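Local coordinates for glutathione S-transferase (Ceriporiopsis subvermispora, PDB 6J3E), which probably conjugates the tripeptide glutathione to electrophilic compounds, as enzymes of the glutathione S-transferase family do, at residues A[6-11]-A[39-44]; A[22-27]-A[70-75]; A[58-63]-A[83-88]. One frame throughout, in Å; residues are numbered along the deposited sequence.

All three contacts lie in the N-terminal, thioredoxin-like part of the chain, around one mixed sheet ordered 38-42, 5-9, 73-76, 81-84. Interaction 1 pairs an outer strand with strand 5-9, and helix 22-34 is the crossover between these two parallel strands. That helix supplies one side of interaction 2, whose centre is about 9 Å from that of interaction 1. The centre of interaction 3, where strand 81-84 turns into helix 86-96, lies about 10 Å from that of interaction 2 and about 16 Å from that of interaction 1. Along the chain, interaction 1 closes before interaction 3 opens, while interaction 2 crosses both. Interactions 2 and 3 share a bound 1,2-ethanediol, in a pocket lined by glutathione-binding residues.

Interaction 1: A[6-11]-A[39-44]; sequences QFYDIP and KTIWVE
F7 and D9 reach across to K39, I41 and V43 through four backbone hydrogen bonds, the pattern of a parallel strand pair. F7 N gives to K39 O at 2.7 Å, I41 N to F7 O, D9 N to I41 O, and V43 N to D9 O, so F7 and D9 each use both their N-H and their C=O. The strand axes are twisted 34° from each other.

The apolar contacts fall on both faces. Where Y8 and I41 project, the phenol ring lies alongside the isoleucine, with I41 CG1 over one ring face and I41 CD1 3.4 Å from Y8 CE2; V43 CG2 comes to the ring's edge. On the face carrying F7 and W42, the indole leans toward segment 6-11 because W42 CG stands anti to the carbonyl carbon (chi1 -63°). This brings W42 CE3 within 3.7 Å of P11 CB, and the backbone around I10 and P11 borders the indole edge.

The D9 carboxylate runs alongside W42, its plane 24° from that of the indole, with OD2 3.5 Å from W42 CZ3; its OD1 also accepts from I10 N. D9 is held further by a salt bridge to R28 and a hydrogen bond from T24. Past the strand ends, one water bridges P11 O and E44 OE1, both at 2.8 Å, while the E44 carboxylate also bonds to S143 and N140.

These are the two parallel strands of a beta-alpha-beta unit whose crossover helix, 22-34, covers the F7 side. Helix 48-55 packs on the opposite face against Y8 and V43, and strand 73-76 continues the sheet beyond strand 5-9.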
loop_
_atom_site.group_PDB
_atom_site.type_symbol
_atom_site.label_atom_id
_atom_site.label_comp_id
_atom_site.label_asym_id
_atom_site.label_seq_id
_atom_site.Cartn_x
_atom_site.Cartn_y
_atom_site.Cartn_z
ATOM N N GLN A 6 -15.310 1.727 -27.119
ATOM C CA GLN A 6 -14.611 2.964 -27.394
ATOM C C GLN A 6 -13.666 3.259 -26.234
ATOM O O GLN A 6 -14.066 3.192 -25.064
ATOM C CB GLN A 6 -15.612 4.090 -27.618
ATOM C CG GLN A 6 -16.580 3.765 -28.733
ATOM C CD GLN A 6 -17.236 4.999 -29.287
ATOM O OE1 GLN A 6 -17.007 5.374 -30.441
ATOM N NE2 GLN A 6 -18.049 5.658 -28.459
ATOM N N PHE A 7 -12.410 3.550 -26.560
ATOM C CA PHE A 7 -11.335 3.679 -25.579
ATOM C C PHE A 7 -10.668 5.024 -25.788
ATOM O O PHE A 7 -10.031 5.242 -26.820
ATOM C CB PHE A 7 -10.320 2.547 -25.727
ATOM C CG PHE A 7 -9.042 2.753 -24.957
ATOM C CD1 PHE A 7 -9.064 3.062 -23.608
ATOM C CD2 PHE A 7 -7.810 2.580 -25.576
ATOM C CE1 PHE A 7 -7.876 3.223 -22.901
ATOM C CE2 PHE A 7 -6.629 2.739 -24.878
ATOM C CZ PHE A 7 -6.660 3.057 -23.537
ATOM N N TYR A 8 -10.795 5.913 -24.812
ATOM C CA TYR A 8 -10.304 7.278 -24.946
ATOM C C TYR A 8 -8.916 7.392 -24.335
ATOM O O TYR A 8 -8.683 6.950 -23.204
ATOM C CB TYR A 8 -11.284 8.262 -24.308
ATOM C CG TYR A 8 -12.651 8.203 -24.981
ATOM C CD1 TYR A 8 -13.561 7.185 -24.683
ATOM C CD2 TYR A 8 -13.027 9.150 -25.928
ATOM C CE1 TYR A 8 -14.809 7.116 -25.312
ATOM C CE2 TYR A 8 -14.274 9.091 -26.551
ATOM C CZ TYR A 8 -15.156 8.075 -26.242
ATOM O OH TYR A 8 -16.380 8.024 -26.862
ATOM N N ASP A 9 -8.009 8.000 -25.090
ATOM C CA ASP A 9 -6.585 8.004 -24.801
ATOM C C ASP A 9 -6.034 9.357 -25.230
ATOM O O ASP A 9 -6.657 10.077 -26.012
ATOM C CB ASP A 9 -5.895 6.835 -25.533
ATOM C CG ASP A 9 -4.520 6.480 -24.971
ATOM O OD1 ASP A 9 -3.986 7.192 -24.092
ATOM O OD2 ASP A 9 -3.955 5.484 -25.462
ATOM N N ILE A 10 -4.870 9.701 -24.686
ATOM C CA ILE A 10 -4.204 10.980 -24.919
ATOM C C ILE A 10 -3.067 10.742 -25.909
ATOM O O ILE A 10 -2.139 9.978 -25.590
ATOM C CB ILE A 10 -3.650 11.566 -23.612
ATOM C CG1 ILE A 10 -4.764 11.824 -22.602
ATOM C CG2 ILE A 10 -2.849 12.827 -23.874
ATOM C CD1 ILE A 10 -4.245 12.134 -21.189
ATOM N N PRO A 11 -3.067 11.386 -27.074
ATOM C CA PRO A 11 -1.977 11.167 -28.033
ATOM C C PRO A 11 -0.683 11.831 -27.579
ATOM O O PRO A 11 -0.686 12.851 -26.888
ATOM C CB PRO A 11 -2.505 11.818 -29.311
ATOM C CG PRO A 11 -3.306 12.985 -28.777
ATOM C CD PRO A 11 -3.968 12.470 -27.502
ATOM N N LYS A 39 -11.942 0.442 -30.088
ATOM C CA LYS A 39 -11.498 1.517 -30.954
ATOM C C LYS A 39 -10.922 2.629 -30.084
ATOM O O LYS A 39 -11.501 2.974 -29.046
ATOM C CB LYS A 39 -12.678 2.016 -31.794
ATOM C CG LYS A 39 -12.401 3.240 -32.649
ATOM C CD LYS A 39 -13.685 3.754 -33.313
ATOM C CE LYS A 39 -14.878 3.706 -32.367
ATOM N NZ LYS A 39 -15.600 5.006 -32.337
ATOM N N THR A 40 -9.790 3.187 -30.495
ATOM C CA THR A 40 -9.174 4.260 -29.730
ATOM C C THR A 40 -9.640 5.619 -30.234
ATOM O O THR A 40 -9.649 5.870 -31.440
ATOM C CB THR A 40 -7.650 4.184 -29.784
ATOM O OG1 THR A 40 -7.216 2.991 -29.124
ATOM C CG2 THR A 40 -7.051 5.402 -29.058
ATOM N N ILE A 41 -10.013 6.494 -29.302
ATOM C CA ILE A 41 -10.398 7.870 -29.589
ATOM C C ILE A 41 -9.397 8.797 -28.894
ATOM O O ILE A 41 -9.324 8.822 -27.658
ATOM C CB ILE A 41 -11.830 8.165 -29.125
ATOM C CG1 ILE A 41 -12.813 7.215 -29.803
ATOM C CG2 ILE A 41 -12.160 9.592 -29.421
ATOM C CD1 ILE A 41 -14.261 7.571 -29.625
ATOM N N TRP A 42 -8.653 9.575 -29.686
ATOM C CA TRP A 42 -7.540 10.382 -29.188
ATOM C C TRP A 42 -8.038 11.747 -28.731
ATOM O O TRP A 42 -8.642 12.488 -29.514
ATOM C CB TRP A 42 -6.465 10.517 -30.269
ATOM C CG TRP A 42 -5.872 9.162 -30.635
ATOM C CD1 TRP A 42 -6.163 8.397 -31.737
ATOM C CD2 TRP A 42 -4.943 8.396 -29.856
ATOM N NE1 TRP A 42 -5.447 7.220 -31.701
ATOM C CE2 TRP A 42 -4.692 7.199 -30.558
ATOM C CE3 TRP A 42 -4.291 8.614 -28.642
ATOM C CZ2 TRP A 42 -3.818 6.232 -30.083
ATOM C CZ3 TRP A 42 -3.412 7.659 -28.179
ATOM C CH2 TRP A 42 -3.184 6.483 -28.895
ATOM N N VAL A 43 -7.767 12.086 -27.470
ATOM C CA VAL A 43 -8.298 13.296 -26.853
ATOM C C VAL A 43 -7.158 14.111 -26.258
ATOM O O VAL A 43 -6.354 13.593 -25.475
ATOM C CB VAL A 43 -9.351 12.964 -25.779
ATOM C CG1 VAL A 43 -9.785 14.234 -25.048
ATOM C CG2 VAL A 43 -10.550 12.258 -26.426
ATOM N N GLU A 44 -7.091 15.387 -26.626
ATOM C CA GLU A 44 -6.069 16.258 -26.069
ATOM C C GLU A 44 -6.406 16.588 -24.623
ATOM O O GLU A 44 -7.577 16.630 -24.227
ATOM C CB GLU A 44 -5.942 17.542 -26.890
ATOM C CG GLU A 44 -5.474 17.341 -28.328
ATOM C CD GLU A 44 -4.031 16.859 -28.442
ATOM O OE1 GLU A 44 -3.258 17.017 -27.471
ATOM O OE2 GLU A 44 -3.672 16.312 -29.511
HETATM O O HOH W 1 -0.914 15.642 -26.982
#

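Interaction 2: A[22-27]-A[70-75]; sequences PNTWKT and TLPVIH. With EDO (1,2-ethanediol), chain D.
The P72 ring carries the methyl of T24 over one of its faces, with T24 CG2 3.6 Å from P72 N. Around the rim of the ring, N23 O approaches P72 CD to 3.4 Å, and T27 OG1 comes to 3.3 Å from P72 CG. The peptide bond from L71 to P72 is cis, and the same T24 methyl also touches L71 CB.

T27 turns its methyl onward toward I74 CG2, a looser contact at 4.2 Å, while the T24 hydroxyl faces the other way and bonds to D9. No hydrogen bond joins the helix to 70-75 directly. The polar ends meet instead on a 1,2-ethanediol: N23 ND2 donates to its O2 at 3.2 Å with an angle of 149°, K26 NZ gives to the same oxygen, and T70 OG1 makes a weak bond to O1 at the far end.

N23, K26 and L71 are seen to bind glutathione, so the diol, itself likely from the crystallisation liquor, probably marks part of their pocket. Replacing N23 by an alanine would keep the CB contact with P72 but would probably leave O2 without its amide donor and remove the amide from that part of the pocket.

The cis-proline turn is a hallmark of thioredoxin-like folds. Here van der Waals packing sets the turn against the helix, while the polar groups of N23 and K26 serve the site beside it.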
loop_
_atom_site.group_PDB
_atom_site.type_symbol
_atom_site.label_atom_id
_atom_site.label_comp_id
_atom_site.label_asym_id
_atom_site.label_seq_id
_atom_site.Cartn_x
_atom_site.Cartn_y
_atom_site.Cartn_z
ATOM N N PRO A 22 0.776 6.589 -18.661
ATOM C CA PRO A 22 0.801 5.463 -17.726
ATOM C C PRO A 22 -0.594 5.011 -17.346
ATOM O O PRO A 22 -0.861 3.799 -17.296
ATOM C CB PRO A 22 1.594 6.024 -16.530
ATOM C CG PRO A 22 1.379 7.489 -16.587
ATOM C CD PRO A 22 1.239 7.845 -18.039
ATOM N N ASN A 23 -1.502 5.959 -17.097
ATOM C CA ASN A 23 -2.857 5.601 -16.694
ATOM C C ASN A 23 -3.596 4.884 -17.814
ATOM O O ASN A 23 -4.295 3.894 -17.566
ATOM C CB ASN A 23 -3.624 6.852 -16.263
ATOM C CG ASN A 23 -2.892 7.632 -15.199
ATOM O OD1 ASN A 23 -2.152 8.563 -15.502
ATOM N ND2 ASN A 23 -3.075 7.245 -13.949
ATOM N N THR A 24 -3.465 5.355 -19.053
ATOM C CA THR A 24 -4.220 4.696 -20.115
ATOM C C THR A 24 -3.580 3.380 -20.541
ATOM O O THR A 24 -4.286 2.475 -20.993
ATOM C CB THR A 24 -4.382 5.616 -21.329
ATOM O OG1 THR A 24 -3.108 5.844 -21.944
ATOM C CG2 THR A 24 -4.993 6.955 -20.908
ATOM N N TRP A 25 -2.267 3.235 -20.408
ATOM C CA TRP A 25 -1.679 1.959 -20.782
ATOM C C TRP A 25 -2.131 0.848 -19.845
ATOM O O TRP A 25 -2.262 -0.309 -20.271
ATOM C CB TRP A 25 -0.166 2.041 -20.795
ATOM C CG TRP A 25 0.400 2.216 -22.151
ATOM C CD1 TRP A 25 0.946 3.352 -22.671
ATOM C CD2 TRP A 25 0.498 1.218 -23.174
ATOM N NE1 TRP A 25 1.374 3.126 -23.960
ATOM C CE2 TRP A 25 1.117 1.822 -24.289
ATOM C CE3 TRP A 25 0.117 -0.127 -23.256
ATOM C CZ2 TRP A 25 1.365 1.132 -25.472
ATOM C CZ3 TRP A 25 0.364 -0.818 -24.436
ATOM C CH2 TRP A 25 0.978 -0.182 -25.530
ATOM N N LYS A 26 -2.381 1.177 -18.575
ATOM C CA LYS A 26 -2.981 0.192 -17.688
ATOM C C LYS A 26 -4.235 -0.375 -18.334
ATOM O O LYS A 26 -4.404 -1.594 -18.426
ATOM C CB LYS A 26 -3.292 0.812 -16.324
ATOM C CG LYS A 26 -2.060 1.120 -15.472
ATOM C CD LYS A 26 -2.439 1.543 -14.046
ATOM C CE LYS A 26 -2.468 3.035 -13.914
ATOM N NZ LYS A 26 -3.337 3.545 -12.838
ATOM N N THR A 27 -5.083 0.502 -18.872
ATOM C CA THR A 27 -6.333 0.045 -19.482
ATOM C C THR A 27 -6.106 -0.551 -20.870
ATOM O O THR A 27 -6.783 -1.518 -21.247
ATOM C CB THR A 27 -7.339 1.198 -19.516
ATOM O OG1 THR A 27 -7.770 1.455 -18.176
ATOM C CG2 THR A 27 -8.569 0.864 -20.366
ATOM N N THR A 70 -10.288 12.669 -15.873
ATOM C CA THR A 70 -9.053 12.082 -16.371
ATOM C C THR A 70 -9.366 10.943 -17.329
ATOM O O THR A 70 -10.458 10.365 -17.323
ATOM C CB THR A 70 -8.181 11.514 -15.237
ATOM O OG1 THR A 70 -8.959 10.580 -14.461
ATOM C CG2 THR A 70 -7.657 12.623 -14.355
ATOM N N LEU A 71 -8.366 10.602 -18.131
ATOM C CA LEU A 71 -8.393 9.372 -18.908
ATOM C C LEU A 71 -7.477 8.376 -18.208
ATOM O O LEU A 71 -6.631 8.781 -17.406
ATOM C CB LEU A 71 -7.953 9.642 -20.344
ATOM C CG LEU A 71 -8.855 10.689 -21.001
ATOM C CD1 LEU A 71 -8.524 10.824 -22.483
ATOM C CD2 LEU A 71 -10.320 10.291 -20.764
ATOM N N PRO A 72 -7.633 7.070 -18.484
ATOM C CA PRO A 72 -8.512 6.405 -19.455
ATOM C C PRO A 72 -10.002 6.467 -19.129
ATOM O O PRO A 72 -10.381 6.518 -17.957
ATOM C CB PRO A 72 -8.034 4.952 -19.401
ATOM C CG PRO A 72 -7.531 4.791 -18.002
ATOM C CD PRO A 72 -6.850 6.092 -17.706
ATOM N N VAL A 73 -10.830 6.456 -20.167
ATOM C CA VAL A 73 -12.256 6.183 -20.043
ATOM C C VAL A 73 -12.652 5.231 -21.164
ATOM O O VAL A 73 -12.111 5.306 -22.272
ATOM C CB VAL A 73 -13.084 7.481 -20.094
ATOM C CG1 VAL A 73 -14.557 7.170 -20.126
ATOM C CG2 VAL A 73 -12.783 8.342 -18.888
ATOM N N ILE A 74 -13.575 4.322 -20.885
ATOM C CA ILE A 74 -14.137 3.496 -21.947
ATOM C C ILE A 74 -15.648 3.679 -21.981
ATOM O O ILE A 74 -16.290 3.884 -20.946
ATOM C CB ILE A 74 -13.788 1.996 -21.813
ATOM C CG1 ILE A 74 -14.327 1.418 -20.505
ATOM C CG2 ILE A 74 -12.295 1.782 -21.973
ATOM C CD1 ILE A 74 -14.337 -0.093 -20.490
ATOM N N HIS A 75 -16.212 3.618 -23.191
ATOM C CA HIS A 75 -17.652 3.493 -23.377
ATOM C C HIS A 75 -17.948 2.199 -24.114
ATOM O O HIS A 75 -17.383 1.940 -25.186
ATOM C CB HIS A 75 -18.274 4.660 -24.143
ATOM C CG HIS A 75 -19.722 4.437 -24.445
ATOM N ND1 HIS A 75 -20.691 4.474 -23.467
ATOM C CD2 HIS A 75 -20.358 4.105 -25.595
ATOM C CE1 HIS A 75 -21.866 4.198 -24.003
ATOM N NE2 HIS A 75 -21.692 3.978 -25.295
HETATM C C1 EDO D . -7.263 7.201 -13.981
HETATM O O1 EDO D . -6.467 8.375 -13.752
HETATM C C2 EDO D . -6.641 6.025 -13.243
HETATM O O2 EDO D . -5.666 5.412 -14.087
#

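Interaction 3: A[58-63]-A[83-88]; sequences EPTSIR and ISDSAA. With EDO (1,2-ethanediol), chain D.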
loop_
_atom_site.group_PDB
_atom_site.type_symbol
_atom_site.label_atom_id
_atom_site.label_comp_id
_atom_site.label_asym_id
_atom_site.label_seq_id
_atom_site.Cartn_x
_atom_site.Cartn_y
_atom_site.Cartn_z
ATOM N N GLU A 58 -17.710 9.390 -15.280
ATOM C CA GLU A 58 -17.491 9.843 -13.911
ATOM C C GLU A 58 -16.141 10.548 -13.804
ATOM O O GLU A 58 -15.162 10.095 -14.394
ATOM C CB GLU A 58 -17.519 8.670 -12.927
ATOM C CG GLU A 58 -18.823 7.902 -12.902
ATOM C CD GLU A 58 -19.900 8.615 -12.097
ATOM O OE1 GLU A 58 -19.526 9.490 -11.273
ATOM O OE2 GLU A 58 -21.108 8.299 -12.283
ATOM N N PRO A 59 -16.066 11.654 -13.071
ATOM C CA PRO A 59 -14.761 12.193 -12.672
ATOM C C PRO A 59 -14.059 11.229 -11.724
ATOM O O PRO A 59 -14.701 10.472 -11.002
ATOM C CB PRO A 59 -15.125 13.495 -11.957
ATOM C CG PRO A 59 -16.507 13.220 -11.401
ATOM C CD PRO A 59 -17.189 12.363 -12.435
ATOM N N THR A 60 -12.726 11.284 -11.694
ATOM C CA THR A 60 -11.976 10.390 -10.815
ATOM C C THR A 60 -11.639 11.002 -9.461
ATOM O O THR A 60 -11.110 10.296 -8.599
ATOM C CB THR A 60 -10.692 9.937 -11.491
ATOM O OG1 THR A 60 -9.935 11.083 -11.907
ATOM C CG2 THR A 60 -11.034 9.082 -12.684
ATOM N N SER A 61 -11.923 12.286 -9.259
ATOM C CA SER A 61 -11.852 12.898 -7.939
ATOM C C SER A 61 -12.674 14.180 -7.944
ATOM O O SER A 61 -13.020 14.721 -8.998
ATOM C CB SER A 61 -10.406 13.190 -7.526
ATOM O OG SER A 61 -9.759 13.929 -8.537
ATOM N N ILE A 62 -12.997 14.650 -6.746
ATOM C CA ILE A 62 -13.740 15.888 -6.561
ATOM C C ILE A 62 -12.995 16.730 -5.534
ATOM O O ILE A 62 -12.787 16.289 -4.399
ATOM C CB ILE A 62 -15.190 15.637 -6.114
ATOM C CG1 ILE A 62 -15.981 14.961 -7.235
ATOM C CG2 ILE A 62 -15.862 16.941 -5.746
ATOM C CD1 ILE A 62 -17.216 14.289 -6.781
ATOM N N ARG A 63 -12.583 17.929 -5.933
ATOM C CA ARG A 63 -11.920 18.867 -5.042
ATOM C C ARG A 63 -12.780 20.126 -4.993
ATOM O O ARG A 63 -13.762 20.217 -5.743
ATOM C CB ARG A 63 -10.504 19.151 -5.537
ATOM C CG ARG A 63 -10.432 19.815 -6.900
ATOM C CD ARG A 63 -10.378 18.805 -8.025
ATOM N NE ARG A 63 -9.159 17.998 -8.014
ATOM C CZ ARG A 63 -8.002 18.384 -8.547
ATOM N NH1 ARG A 63 -7.910 19.585 -9.119
ATOM N NH2 ARG A 63 -6.941 17.572 -8.505
ATOM N N ILE A 83 -17.162 3.899 -18.075
ATOM C CA ILE A 83 -16.355 3.679 -16.881
ATOM C C ILE A 83 -15.072 4.486 -16.987
ATOM O O ILE A 83 -14.444 4.548 -18.050
ATOM C CB ILE A 83 -16.041 2.188 -16.674
ATOM C CG1 ILE A 83 -17.325 1.365 -16.773
ATOM C CG2 ILE A 83 -15.398 1.971 -15.319
ATOM C CD1 ILE A 83 -17.549 0.750 -18.133
ATOM N N SER A 84 -14.687 5.109 -15.879
ATOM C CA SER A 84 -13.441 5.854 -15.792
ATOM C C SER A 84 -12.617 5.327 -14.625
ATOM O O SER A 84 -13.140 4.665 -13.723
ATOM C CB SER A 84 -13.698 7.349 -15.618
ATOM O OG SER A 84 -14.320 7.613 -14.373
ATOM N N ASP A 85 -11.320 5.651 -14.655
ATOM C CA ASP A 85 -10.302 5.169 -13.714
ATOM C C ASP A 85 -9.954 3.729 -14.061
ATOM O O ASP A 85 -10.828 2.851 -14.053
ATOM C CB ASP A 85 -10.743 5.293 -12.242
ATOM C CG ASP A 85 -9.634 4.916 -11.258
ATOM O OD1 ASP A 85 -9.288 3.722 -11.179
ATOM O OD2 ASP A 85 -9.095 5.816 -10.566
ATOM N N SER A 86 -8.672 3.484 -14.353
ATOM C CA SER A 86 -8.253 2.187 -14.884
ATOM C C SER A 86 -8.562 1.038 -13.935
ATOM O O SER A 86 -8.842 -0.074 -14.397
ATOM C CB SER A 86 -6.759 2.204 -15.217
ATOM O OG SER A 86 -6.009 2.888 -14.231
ATOM N N ALA A 87 -8.510 1.271 -12.617
ATOM C CA ALA A 87 -8.856 0.198 -11.689
ATOM C C ALA A 87 -10.331 -0.160 -11.799
ATOM O O ALA A 87 -10.695 -1.333 -11.701
ATOM C CB ALA A 87 -8.502 0.581 -10.250
ATOM N N ALA A 88 -11.194 0.834 -12.020
ATOM C CA ALA A 88 -12.619 0.559 -12.202
ATOM C C ALA A 88 -12.918 -0.017 -13.577
ATOM O O ALA A 88 -13.860 -0.795 -13.716
ATOM C CB ALA A 88 -13.441 1.831 -11.985
HETATM C C1 EDO D . -7.263 7.201 -13.981
HETATM O O1 EDO D . -6.467 8.375 -13.752
HETATM C C2 EDO D . -6.641 6.025 -13.243
HETATM O O2 EDO D . -5.666 5.412 -14.087
#
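S84 and T60 both have their hydroxyls in the position between the backbone N and the carbonyl carbon, with opposite results. In S84 (chi1 66°) this turns OG across to the 58-63 segment, where it donates to E58 O at 2.6 Å. In T60 (chi1 55°) it sends OG1 to T70 and leaves the methyl facing D85, T60 CG2 lying 3.8 Å from D85 CB.

The serine bond is the one hydrogen bond of the contact. OG sits above the E58 carbonyl plane and not on a lone pair, the bond reaching the oxygen tilted 37° out of that plane. E58 CB also passes 3.7 Å from S84 OG, while the glutamate's carboxylate leads away.

D85 stands at the change from strand to helix with a positive phi. Its carboxylate turns back to the helix that follows: OD1 accepts from A87 N at 2.9 Å, on the anti side and somewhat out of the carboxylate plane. D85 is the N-cap residue, and this is its capping bond. Next to it, S86 OG lies 2.6 Å from O2 of the bound 1,2-ethanediol, in a hydrogen bond where either could donate, and also bonds to K26 and Y206. S86 is seen to bind glutathione; the D85-S86 pair is consistent with the acidic-or-amide residue followed by serine that receives the glutamyl end of glutathione in many transferases of this family.

The contact lies at the surface, tying the segment that leads into hairpin strands 61-63 and 66-68 to the end of strand 81-84, outermost in this chain's sheet. S84 also touches V73 of the neighbouring strand 73-76, and helix 86-96 starts directly after D85, its first turn facing the glutathione pocket.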